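PDB 4R0M: McyG protein from Microcystis aeruginosa PCC 7806, which serves as the adenylation and peptidyl carrier didomain of a microcystin synthetase, binding phenylalanyl-adenylate and probably passing activated substrates to the carrier. Local coordinates for residues Val464-Ala469 / Asn524-Thr529; Lys540-Phe543 / Leu547-Ser550. All coordinates share one frame; numbering follows the deposited sequence.

Contact 1: residues Val464-Ala469 / Asn524-Thr529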
loop_
_atom_site.group_PDB
_atom_site.type_symbol
_atom_site.label_atom_id
_atom_site.label_comp_id
_atom_site.label_asym_id
_atom_site.label_seq_id
_atom_site.Cartn_x
_atom_site.Cartn_y
_atom_site.Cartn_z
ATOM N N VAL A 464 8.359 15.988 4.269
ATOM C CA VAL A 464 7.970 14.691 4.780
ATOM C C VAL A 464 7.422 13.756 3.708
ATOM O O VAL A 464 6.616 14.140 2.901
ATOM C CB VAL A 464 6.978 14.859 5.933
ATOM C CG1 VAL A 464 6.316 13.556 6.326
ATOM C CG2 VAL A 464 7.666 15.437 7.138
ATOM N N SER A 465 7.851 12.511 3.783
ATOM C CA SER A 465 7.485 11.433 2.885
ATOM C C SER A 465 8.306 11.270 1.607
ATOM O O SER A 465 7.985 10.474 0.783
ATOM C CB SER A 465 6.030 11.534 2.505
ATOM O OG SER A 465 5.820 12.533 1.567
ATOM N N TYR A 466 9.381 12.022 1.482
ATOM C CA TYR A 466 10.302 11.918 0.370
ATOM C C TYR A 466 11.713 11.556 0.765
ATOM O O TYR A 466 12.624 11.835 0.047
ATOM C CB TYR A 466 10.344 13.215 -0.396
ATOM C CG TYR A 466 9.057 13.639 -0.982
ATOM C CD1 TYR A 466 8.664 13.187 -2.193
ATOM C CD2 TYR A 466 8.242 14.502 -0.326
ATOM C CE1 TYR A 466 7.486 13.565 -2.738
ATOM C CE2 TYR A 466 7.062 14.889 -0.867
ATOM C CZ TYR A 466 6.702 14.413 -2.082
ATOM O OH TYR A 466 5.543 14.792 -2.639
ATOM N N THR A 467 11.888 10.985 1.938
ATOM C CA THR A 467 13.189 10.781 2.505
ATOM C C THR A 467 13.558 9.325 2.538
ATOM O O THR A 467 12.722 8.514 2.687
ATOM C CB THR A 467 13.256 11.378 3.896
ATOM O OG1 THR A 467 12.917 12.743 3.825
ATOM C CG2 THR A 467 14.602 11.284 4.420
ATOM N N ALA A 468 14.819 9.002 2.323
ATOM C CA ALA A 468 15.302 7.623 2.357
ATOM C C ALA A 468 16.714 7.530 2.932
ATOM O O ALA A 468 17.542 8.420 2.724
ATOM C CB ALA A 468 15.256 7.007 0.968
ATOM N N ALA A 469 16.973 6.447 3.658
ATOM C CA ALA A 469 18.296 6.165 4.189
ATOM C C ALA A 469 18.689 4.728 3.860
ATOM O O ALA A 469 17.968 3.784 4.194
ATOM C CB ALA A 469 18.327 6.405 5.691
ATOM N N ASN A 524 9.010 14.752 -8.052
ATOM C CA ASN A 524 8.552 13.873 -9.130
ATOM C C ASN A 524 9.504 12.724 -9.466
ATOM O O ASN A 524 9.130 11.802 -10.194
ATOM C CB ASN A 524 8.263 14.691 -10.397
ATOM C CG ASN A 524 7.076 15.630 -10.239
ATOM O OD1 ASN A 524 6.570 15.848 -9.135
ATOM N ND2 ASN A 524 6.629 16.199 -11.356
ATOM N N LEU A 525 10.725 12.782 -8.941
ATOM C CA LEU A 525 11.741 11.775 -9.251
ATOM C C LEU A 525 12.024 10.796 -8.110
ATOM O O LEU A 525 12.773 9.831 -8.291
ATOM C CB LEU A 525 13.038 12.437 -9.741
ATOM C CG LEU A 525 13.255 12.666 -11.250
ATOM C CD1 LEU A 525 13.350 11.348 -12.013
ATOM C CD2 LEU A 525 12.199 13.577 -11.871
ATOM N N VAL A 526 11.427 11.038 -6.943
ATOM C CA VAL A 526 11.530 10.103 -5.821
ATOM C C VAL A 526 10.598 8.916 -6.081
ATOM O O VAL A 526 9.376 9.082 -6.085
ATOM C CB VAL A 526 11.191 10.772 -4.468
ATOM C CG1 VAL A 526 11.352 9.783 -3.322
ATOM C CG2 VAL A 526 12.069 11.994 -4.236
ATOM N N PRO A 527 11.174 7.717 -6.306
ATOM C CA PRO A 527 10.362 6.549 -6.650
ATOM C C PRO A 527 9.510 6.060 -5.478
ATOM O O PRO A 527 10.021 5.838 -4.374
ATOM C CB PRO A 527 11.400 5.499 -7.059
ATOM C CG PRO A 527 12.646 5.895 -6.349
ATOM C CD PRO A 527 12.611 7.391 -6.222
ATOM N N LYS A 528 8.215 5.911 -5.734
ATOM C CA LYS A 528 7.242 5.533 -4.720
ATOM C C LYS A 528 6.272 4.500 -5.276
ATOM O O LYS A 528 5.871 4.575 -6.440
ATOM C CB LYS A 528 6.449 6.760 -4.270
ATOM C CG LYS A 528 7.161 7.686 -3.296
ATOM C CD LYS A 528 6.509 9.059 -3.307
ATOM C CE LYS A 528 6.716 9.805 -2.000
ATOM N NZ LYS A 528 5.787 9.333 -0.932
ATOM N N THR A 529 5.891 3.539 -4.435
ATOM C CA THR A 529 4.784 2.637 -4.746
ATOM C C THR A 529 3.505 3.465 -4.740
ATOM O O THR A 529 3.505 4.601 -4.262
ATOM C CB THR A 529 4.656 1.495 -3.717
ATOM O OG1 THR A 529 4.472 2.044 -2.405
ATOM C CG2 THR A 529 5.893 0.606 -3.726
#
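Y466 and V526 bring the two backbones closest, with their CA atoms 6.6 Å apart, where the turn leading into strand 468-474 meets the irregular chain of N524-T529. The Y466 side chain carries most of the contact on its side. V526 meets the ring obliquely through one methyl, CG2 lying 4.1 Å from CD1 of Y466, while K528 crosses the tyrosine side chain at about a right angle and sets its CE 3.9 Å from that same CD1. This part of the second segment, V526-P527-K528-T529, reads as the start of the last core motif of adenylation domains, which runs on to K533 in the ligand pocket; the K528 side chain itself stays about 11 Å from the bound phenylalanyl-adenylate. The lysine tail bends at its last torsion (chi4 -79°), which turns NZ to the carbonyl of S465, where NZ and O make a weak hydrogen bond of 3.0 Å. Its stronger partner is the carbonyl of G532, so two backbone oxygens share the ammonium group. NZ also sits 5.2 Å from the Y466 ring centroid, at most a weak cation-pi attraction. The far end of the tyrosine is tied down by R523, whose NH1 bonds to its OH.

Contact 2: residues Lys540-Phe543 / Leu547-Ser550; sequences KKDF and LFSS
D542 and L547 are joined by the one direct hydrogen bond between the segments: N of L547 gives its hydrogen to O of D542 at 2.7 Å, nearly straight at 173°. A second polar link runs through water 1. It donates to O of F543 at 2.9 Å and accepts from N of F548 at 2.8 Å, so that two successive carbonyls near the end of helix 536-545 are each met by an amide of the linking loop, one directly and one through solvent. The direct bond is of the 6→1 kind, from the carbonyl of D542 to the amide just after G546; that spacing, with glycine ahead of the donor, is consistent with a Schellman-type ending of the helix before the chain turns into helix 549-558.

The packing contacts centre on the F548 ring. Its CZ lies 3.6 Å from CB of D542, and CE2 comes within 3.5 Å of the backbone N of F543. CB of F543 approaches the same ring at its edge, in plane, 4.0 Å from CE2. F543 has its own ring swung off, CG anti to the backbone N (chi1 170°), toward Y517, V472 and I519 of the neighbouring sheet; F548 also reaches I519, as well as L521. L547 and D542 run side by side in the same direction, the methyl CD2 of L547 resting 3.9 Å from CG of the D542 carboxylate.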
loop_
_atom_site.group_PDB
_atom_site.type_symbol
_atom_site.label_atom_id
_atom_site.label_comp_id
_atom_site.label_asym_id
_atom_site.label_seq_id
_atom_site.Cartn_x
_atom_site.Cartn_y
_atom_site.Cartn_z
ATOM N N LYS A 540 18.879 3.260 -4.541
ATOM C CA LYS A 540 20.216 2.691 -4.397
ATOM C C LYS A 540 20.862 2.493 -5.768
ATOM O O LYS A 540 22.025 2.851 -5.969
ATOM C CB LYS A 540 20.176 1.372 -3.617
ATOM C CG LYS A 540 21.553 0.814 -3.276
ATOM C CD LYS A 540 21.482 -0.537 -2.578
ATOM C CE LYS A 540 21.255 -0.390 -1.082
ATOM N NZ LYS A 540 21.348 -1.699 -0.375
ATOM N N LYS A 541 20.095 1.934 -6.705
ATOM C CA LYS A 541 20.561 1.745 -8.077
ATOM C C LYS A 541 20.882 3.074 -8.748
ATOM O O LYS A 541 21.965 3.231 -9.310
ATOM C CB LYS A 541 19.553 0.945 -8.906
ATOM C CG LYS A 541 19.705 -0.560 -8.759
ATOM C CD LYS A 541 19.148 -1.298 -9.966
ATOM C CE LYS A 541 19.636 -2.737 -9.989
ATOM N NZ LYS A 541 19.202 -3.461 -11.216
ATOM N N ASP A 542 19.951 4.027 -8.666
ATOM C CA ASP A 542 20.144 5.376 -9.211
ATOM C C ASP A 542 21.475 5.996 -8.770
ATOM O O ASP A 542 22.201 6.568 -9.588
ATOM C CB ASP A 542 18.982 6.300 -8.821
ATOM C CG ASP A 542 17.708 6.033 -9.618
ATOM O OD1 ASP A 542 17.771 5.383 -10.685
ATOM O OD2 ASP A 542 16.632 6.487 -9.172
ATOM N N PHE A 543 21.782 5.871 -7.480
ATOM C CA PHE A 543 23.035 6.361 -6.907
ATOM C C PHE A 543 24.261 5.655 -7.497
ATOM O O PHE A 543 25.279 6.293 -7.777
ATOM C CB PHE A 543 23.008 6.216 -5.378
ATOM C CG PHE A 543 24.334 6.473 -4.714
ATOM C CD1 PHE A 543 24.747 7.771 -4.431
ATOM C CD2 PHE A 543 25.168 5.414 -4.365
ATOM C CE1 PHE A 543 25.971 8.008 -3.819
ATOM C CE2 PHE A 543 26.393 5.645 -3.755
ATOM C CZ PHE A 543 26.794 6.944 -3.481
ATOM N N LEU A 547 23.174 8.514 -11.171
ATOM C CA LEU A 547 22.274 9.558 -11.643
ATOM C C LEU A 547 22.515 10.901 -10.943
ATOM O O LEU A 547 22.229 11.960 -11.508
ATOM C CB LEU A 547 20.819 9.105 -11.452
ATOM C CG LEU A 547 19.680 9.834 -12.171
ATOM C CD1 LEU A 547 19.750 9.626 -13.676
ATOM C CD2 LEU A 547 18.335 9.366 -11.632
ATOM N N PHE A 548 23.053 10.847 -9.726
ATOM C CA PHE A 548 23.218 12.041 -8.889
ATOM C C PHE A 548 24.642 12.610 -8.881
ATOM O O PHE A 548 24.885 13.660 -8.273
ATOM C CB PHE A 548 22.772 11.760 -7.444
ATOM C CG PHE A 548 21.510 10.949 -7.335
ATOM C CD1 PHE A 548 20.297 11.448 -7.800
ATOM C CD2 PHE A 548 21.532 9.687 -6.748
ATOM C CE1 PHE A 548 19.133 10.699 -7.694
ATOM C CE2 PHE A 548 20.371 8.936 -6.634
ATOM C CZ PHE A 548 19.170 9.443 -7.108
ATOM N N SER A 549 25.570 11.922 -9.550
ATOM C CA SER A 549 26.990 12.312 -9.575
ATOM C C SER A 549 27.209 13.792 -9.893
ATOM O O SER A 549 28.071 14.439 -9.298
ATOM C CB SER A 549 27.772 11.439 -10.555
ATOM O OG SER A 549 27.819 10.096 -10.103
ATOM N N SER A 550 26.412 14.315 -10.822
ATOM C CA SER A 550 26.463 15.722 -11.212
ATOM C C SER A 550 26.049 16.637 -10.061
ATOM O O SER A 550 26.746 17.609 -9.749
ATOM C CB SER A 550 25.567 15.975 -12.427
ATOM O OG SER A 550 25.573 17.345 -12.788
HETATM O O HOH W 1 24.692 9.118 -8.232
#

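Contact 1 comes first along the chain and closes before contact 2 opens; their centres are 14 Å apart and their nearest atoms about 5 Å, without touching. Helix 536-545 and the three-stranded sheet of 468-474, 479-486 and 517-520 tie them together: A468 and P527 of contact 1 both rest on L539 of that helix, while F543 and K540 of contact 2 lie against strand 468-474. Both therefore belong to the small C-terminal part of the adenylation domain. Contact 1 lies nearer the larger body, where V464 and S465 touch helix 275-282, whereas contact 2 is farther out, at the start of helix 549-558, the last helix modelled; the carrier domain follows in sequence but is unmodelled.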